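Local coordinates for thioesterase superfamily protein (PDB 2GF6), which binds coenzyme A and, as a hot-dog-fold member of the 4-hydroxybenzoyl-CoA thioesterase family, probably hydrolyses acyl-CoA thioesters, at residues A[84-96]-A[107-121]. Residues are numbered along the deposited sequence; the frame is centred on the assembly and turned at random.
Sequences KILSNKTIKFEFK and GYVIQIAINPKIWKS. With COA (coenzyme A), chain E.
Phe95 lays its ring over the backbone of Gly107, its partner in a hydrogen-bonded antiparallel pair; CG sits between the backbone N and the carbonyl carbon (chi1 66°), which folds the ring across the neighbouring strand, with Gly107 CA 3.9 Å from the ring centroid in a CH-pi contact. Gly107, having no side chain, lets the ring lie directly on its backbone. An alanine in place of Phe95 has no ring, and would probably leave the Gly107 backbone without this cover and Phe33 without its aromatic neighbour. On the other face of the sheet, Lys92 runs extended across Tyr108, its CE over one ring face, 3.6 Å from CD2 of Tyr108; its NZ makes an off-centre cation-pi contact with that ring, whose OH is hydrogen-bonded to Glu62 OE2. Further along this face Thr90 CG2 meets Ile110 CG2 at 3.6 Å, and Ile110 CD1 reaches N1A of the coenzyme A adenine at 3.5 Å. Ile112 CD1 touches the same base at C8A. Just before strand 90-99 begins, Lys89 bends at chi3 and donates from NZ to Ser121 OG (3.2 Å), while Ser121 grips the pyrophosphate oxygen O5A through both N and OG, the latter at 2.6 Å. Paired backbone hydrogen bonds at Ile91-Gln111, Phe93-Val109 and Phe95-Gly107 join the hairpin arms between strands 76-85 and 56-67; Phe93 and Val109 pack on helix 26-45, and coenzyme A lies against the opposite face.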
# COMPACT_ATOMS: atom_id res chain seq x y z
N LYS A 84 25.49 -6.69 7.27
CA LYS A 84 26.89 -6.65 6.83
C LYS A 84 27.26 -5.18 6.68
O LYS A 84 26.68 -4.47 5.86
CB LYS A 84 27.08 -7.32 5.47
CG LYS A 84 27.09 -8.81 5.48
CD LYS A 84 27.46 -9.34 4.07
CE LYS A 84 27.70 -10.88 4.05
NZ LYS A 84 27.02 -11.56 2.88
N ILE A 85 28.22 -4.73 7.47
CA ILE A 85 28.69 -3.38 7.38
C ILE A 85 29.71 -3.26 6.23
O ILE A 85 30.84 -3.76 6.35
CB ILE A 85 29.28 -2.95 8.73
CG1 ILE A 85 28.16 -2.92 9.78
CG2 ILE A 85 29.98 -1.60 8.62
CD1 ILE A 85 28.65 -2.68 11.17
N LEU A 86 29.31 -2.61 5.13
CA LEU A 86 30.17 -2.40 3.94
C LEU A 86 31.15 -1.22 4.03
O LEU A 86 32.21 -1.22 3.39
CB LEU A 86 29.32 -2.22 2.69
CG LEU A 86 28.21 -3.24 2.48
CD1 LEU A 86 27.57 -3.00 1.13
CD2 LEU A 86 28.73 -4.63 2.59
N SER A 87 30.80 -0.22 4.82
CA SER A 87 31.63 0.95 4.94
C SER A 87 31.30 1.75 6.20
O SER A 87 30.45 1.36 7.01
CB SER A 87 31.47 1.82 3.69
OG SER A 87 30.19 2.41 3.64
N ASN A 88 31.94 2.91 6.34
CA ASN A 88 31.57 3.88 7.37
C ASN A 88 30.15 4.46 7.21
O ASN A 88 29.69 5.21 8.06
CB ASN A 88 32.64 5.00 7.51
CG ASN A 88 32.71 5.94 6.29
OD1 ASN A 88 32.44 5.56 5.19
ND2 ASN A 88 33.15 7.16 6.51
N LYS A 89 29.44 4.08 6.15
CA LYS A 89 28.15 4.67 5.89
C LYS A 89 27.08 3.81 5.24
O LYS A 89 25.96 4.27 5.12
CB LYS A 89 28.32 5.94 5.05
CG LYS A 89 28.94 5.76 3.71
CD LYS A 89 29.03 7.09 2.96
CE LYS A 89 29.96 8.07 3.60
NZ LYS A 89 30.15 9.29 2.72
N THR A 90 27.42 2.57 4.86
CA THR A 90 26.51 1.69 4.14
C THR A 90 26.42 0.31 4.82
O THR A 90 27.44 -0.23 5.29
CB THR A 90 27.03 1.47 2.74
OG1 THR A 90 27.08 2.72 2.06
CG2 THR A 90 26.12 0.58 2.01
N ILE A 91 25.21 -0.23 4.89
CA ILE A 91 24.96 -1.56 5.45
C ILE A 91 24.15 -2.36 4.48
O ILE A 91 23.27 -1.81 3.85
CB ILE A 91 24.11 -1.45 6.72
CG1 ILE A 91 24.85 -0.62 7.77
CG2 ILE A 91 23.82 -2.86 7.31
CD1 ILE A 91 23.96 -0.18 8.92
N LYS A 92 24.45 -3.65 4.36
CA LYS A 92 23.69 -4.57 3.56
C LYS A 92 22.95 -5.48 4.53
O LYS A 92 23.56 -6.24 5.25
CB LYS A 92 24.60 -5.42 2.70
CG LYS A 92 23.93 -6.48 1.88
CD LYS A 92 24.99 -7.18 1.05
CE LYS A 92 24.38 -8.18 0.10
NZ LYS A 92 25.45 -9.09 -0.35
N PHE A 93 21.62 -5.35 4.55
CA PHE A 93 20.78 -6.12 5.42
C PHE A 93 20.32 -7.31 4.62
O PHE A 93 19.40 -7.17 3.85
CB PHE A 93 19.58 -5.28 5.86
CG PHE A 93 19.90 -4.24 6.90
CD1 PHE A 93 20.20 -4.62 8.19
CD2 PHE A 93 19.90 -2.88 6.58
CE1 PHE A 93 20.49 -3.68 9.17
CE2 PHE A 93 20.19 -1.94 7.56
CZ PHE A 93 20.49 -2.33 8.85
N GLU A 94 21.01 -8.44 4.77
CA GLU A 94 20.63 -9.72 4.14
C GLU A 94 19.52 -10.37 4.97
O GLU A 94 19.55 -10.28 6.19
CB GLU A 94 21.81 -10.67 4.10
CG GLU A 94 23.10 -10.11 3.48
CD GLU A 94 24.22 -11.17 3.35
OE1 GLU A 94 24.36 -12.06 4.22
OE2 GLU A 94 24.99 -11.10 2.37
N PHE A 95 18.56 -11.03 4.33
CA PHE A 95 17.46 -11.64 5.06
C PHE A 95 16.98 -12.93 4.42
O PHE A 95 17.12 -13.11 3.21
CB PHE A 95 16.28 -10.67 5.21
CG PHE A 95 15.62 -10.31 3.91
CD1 PHE A 95 14.67 -11.16 3.33
CD2 PHE A 95 15.90 -9.09 3.26
CE1 PHE A 95 14.05 -10.83 2.12
CE2 PHE A 95 15.27 -8.76 2.05
CZ PHE A 95 14.34 -9.65 1.48
N LYS A 96 16.43 -13.82 5.25
CA LYS A 96 15.75 -15.03 4.80
C LYS A 96 14.39 -15.05 5.44
O LYS A 96 14.26 -14.66 6.60
CB LYS A 96 16.50 -16.28 5.26
CG LYS A 96 17.95 -16.33 4.83
CD LYS A 96 18.65 -17.60 5.29
CE LYS A 96 20.03 -17.73 4.62
NZ LYS A 96 20.62 -19.08 4.86
N GLY A 107 16.95 -12.39 0.36
CA GLY A 107 17.24 -11.12 -0.27
C GLY A 107 18.15 -10.22 0.52
O GLY A 107 18.75 -10.65 1.49
N TYR A 108 18.24 -8.96 0.09
CA TYR A 108 18.95 -7.97 0.85
C TYR A 108 18.43 -6.62 0.46
O TYR A 108 17.86 -6.46 -0.61
CB TYR A 108 20.46 -8.05 0.59
CG TYR A 108 20.90 -7.78 -0.83
CD1 TYR A 108 20.93 -6.46 -1.35
CD2 TYR A 108 21.29 -8.82 -1.68
CE1 TYR A 108 21.33 -6.21 -2.68
CE2 TYR A 108 21.69 -8.58 -2.99
CZ TYR A 108 21.70 -7.28 -3.47
OH TYR A 108 22.08 -7.07 -4.75
N VAL A 109 18.58 -5.65 1.35
CA VAL A 109 18.49 -4.24 0.97
C VAL A 109 19.77 -3.62 1.46
O VAL A 109 20.30 -3.99 2.50
CB VAL A 109 17.26 -3.46 1.58
CG1 VAL A 109 16.00 -4.22 1.36
CG2 VAL A 109 17.41 -3.22 3.03
N ILE A 110 20.25 -2.67 0.70
CA ILE A 110 21.39 -1.92 1.06
C ILE A 110 20.96 -0.52 1.44
O ILE A 110 20.28 0.17 0.70
CB ILE A 110 22.36 -1.93 -0.10
CG1 ILE A 110 22.90 -3.36 -0.23
CG2 ILE A 110 23.42 -0.83 0.08
CD1 ILE A 110 23.94 -3.56 -1.24
N GLN A 111 21.38 -0.11 2.63
CA GLN A 111 21.01 1.18 3.15
C GLN A 111 22.20 2.05 3.39
O GLN A 111 23.26 1.59 3.80
CB GLN A 111 20.15 1.01 4.40
CG GLN A 111 18.78 0.61 3.96
CD GLN A 111 17.75 0.81 4.99
OE1 GLN A 111 17.66 0.03 5.94
NE2 GLN A 111 16.93 1.84 4.80
N ILE A 112 22.01 3.33 3.10
CA ILE A 112 23.05 4.32 3.21
C ILE A 112 22.58 5.40 4.16
O ILE A 112 21.44 5.84 4.08
CB ILE A 112 23.41 4.91 1.80
CG1 ILE A 112 23.77 3.79 0.82
CG2 ILE A 112 24.55 5.90 1.87
CD1 ILE A 112 24.04 4.29 -0.56
N ALA A 113 23.46 5.79 5.08
CA ALA A 113 23.26 6.91 5.96
C ALA A 113 23.45 8.22 5.18
O ALA A 113 24.42 8.37 4.41
CB ALA A 113 24.22 6.81 7.14
N ILE A 114 22.51 9.15 5.34
CA ILE A 114 22.59 10.44 4.67
C ILE A 114 22.25 11.62 5.56
O ILE A 114 21.54 11.48 6.56
CB ILE A 114 21.68 10.51 3.40
CG1 ILE A 114 20.18 10.50 3.76
CG2 ILE A 114 22.01 9.39 2.49
CD1 ILE A 114 19.26 10.89 2.60
N ASN A 115 22.76 12.78 5.18
CA ASN A 115 22.20 14.03 5.62
C ASN A 115 21.09 14.48 4.61
O ASN A 115 21.33 14.67 3.40
CB ASN A 115 23.31 15.06 5.80
CG ASN A 115 22.83 16.28 6.48
OD1 ASN A 115 21.76 16.81 6.15
ND2 ASN A 115 23.57 16.75 7.44
N PRO A 116 19.83 14.55 5.08
CA PRO A 116 18.71 14.81 4.19
C PRO A 116 18.52 16.30 3.88
O PRO A 116 17.77 16.62 2.97
CB PRO A 116 17.54 14.28 4.98
CG PRO A 116 17.92 14.65 6.39
CD PRO A 116 19.37 14.30 6.45
N LYS A 117 19.18 17.18 4.63
CA LYS A 117 19.12 18.63 4.40
C LYS A 117 19.92 19.05 3.16
O LYS A 117 19.57 20.03 2.49
CB LYS A 117 19.66 19.37 5.61
CG LYS A 117 18.73 19.38 6.81
CD LYS A 117 19.47 19.79 8.04
CE LYS A 117 18.54 20.03 9.18
NZ LYS A 117 19.32 20.08 10.43
N ILE A 118 21.02 18.33 2.90
CA ILE A 118 21.78 18.47 1.67
C ILE A 118 21.62 17.27 0.74
O ILE A 118 22.00 17.33 -0.42
CB ILE A 118 23.26 18.66 1.97
CG1 ILE A 118 23.86 17.45 2.70
CG2 ILE A 118 23.40 19.89 2.82
CD1 ILE A 118 25.35 17.33 2.54
N TRP A 119 21.05 16.19 1.25
CA TRP A 119 20.86 14.97 0.49
C TRP A 119 22.17 14.33 -0.08
O TRP A 119 22.23 13.90 -1.23
CB TRP A 119 19.80 15.18 -0.61
CG TRP A 119 19.13 13.87 -0.94
CD1 TRP A 119 19.50 13.03 -1.91
CD2 TRP A 119 18.05 13.23 -0.23
NE1 TRP A 119 18.70 11.90 -1.89
CE2 TRP A 119 17.82 12.00 -0.85
CE3 TRP A 119 17.26 13.59 0.88
CZ2 TRP A 119 16.82 11.12 -0.44
CZ3 TRP A 119 16.26 12.70 1.29
CH2 TRP A 119 16.06 11.50 0.64
N LYS A 120 23.20 14.24 0.75
CA LYS A 120 24.44 13.51 0.42
C LYS A 120 24.70 12.51 1.54
O LYS A 120 24.26 12.70 2.66
CB LYS A 120 25.68 14.43 0.36
CG LYS A 120 25.80 15.48 -0.74
CD LYS A 120 25.05 15.15 -2.02
CE LYS A 120 25.27 16.25 -3.10
NZ LYS A 120 25.85 17.55 -2.58
N SER A 121 25.44 11.46 1.23
CA SER A 121 25.65 10.37 2.18
C SER A 121 26.59 10.94 3.23
O SER A 121 27.24 11.94 2.96
CB SER A 121 26.24 9.14 1.48
OG SER A 121 27.50 9.39 0.91
N1A COA E . 25.91 -1.11 -2.74
C2A COA E . 27.01 -0.82 -1.95
N3A COA E . 27.46 0.49 -1.83
C4A COA E . 26.80 1.46 -2.50
C5A COA E . 25.69 1.17 -3.30
C6A COA E . 25.24 -0.12 -3.41
N6A COA E . 24.32 -0.39 -4.35
N7A COA E . 25.24 2.33 -3.82
C8A COA E . 26.02 3.35 -3.37
N9A COA E . 26.99 2.80 -2.57
C1B COA E . 28.17 3.45 -1.98
C2B COA E . 29.06 4.16 -2.96
O2B COA E . 29.97 3.30 -3.57
C3B COA E . 29.78 5.11 -2.04
O3B COA E . 30.88 4.39 -1.48
P3B COA E . 32.22 5.07 -0.89
O7A COA E . 32.17 4.92 0.62
O8A COA E . 32.36 6.53 -1.25
O9A COA E . 33.39 4.27 -1.40
C4B COA E . 28.75 5.43 -0.96
O4B COA E . 27.75 4.44 -1.09
C5B COA E . 28.11 6.79 -1.14
O5B COA E . 27.45 6.79 -2.37
P1A COA E . 27.57 8.00 -3.41
O1A COA E . 27.48 7.55 -4.83
O2A COA E . 28.79 8.83 -3.14
O3A COA E . 26.19 8.76 -3.10
P2A COA E . 25.92 10.22 -2.52
O4A COA E . 26.07 11.35 -3.50
O5A COA E . 26.60 10.54 -1.22
O6A COA E . 24.36 10.05 -2.26
CBP COA E . 22.26 9.18 -2.51
CCP COA E . 23.71 8.79 -2.27
CDP COA E . 22.26 10.34 -3.51
CEP COA E . 21.69 9.62 -1.17
CAP COA E . 21.50 8.01 -3.12
OAP COA E . 22.03 7.65 -4.38
C9P COA E . 20.06 8.30 -3.34
O9P COA E . 19.43 9.51 -2.99
N8P COA E . 19.41 7.31 -3.88
C7P COA E . 17.97 7.37 -3.90
C6P COA E . 17.46 6.31 -2.97
C5P COA E . 15.98 6.18 -3.07
O5P COA E . 15.24 7.02 -3.63
N4P COA E . 15.58 5.06 -2.51
C3P COA E . 14.27 4.55 -2.83
C2P COA E . 14.12 3.18 -2.25
S1P COA E . 12.48 2.65 -2.60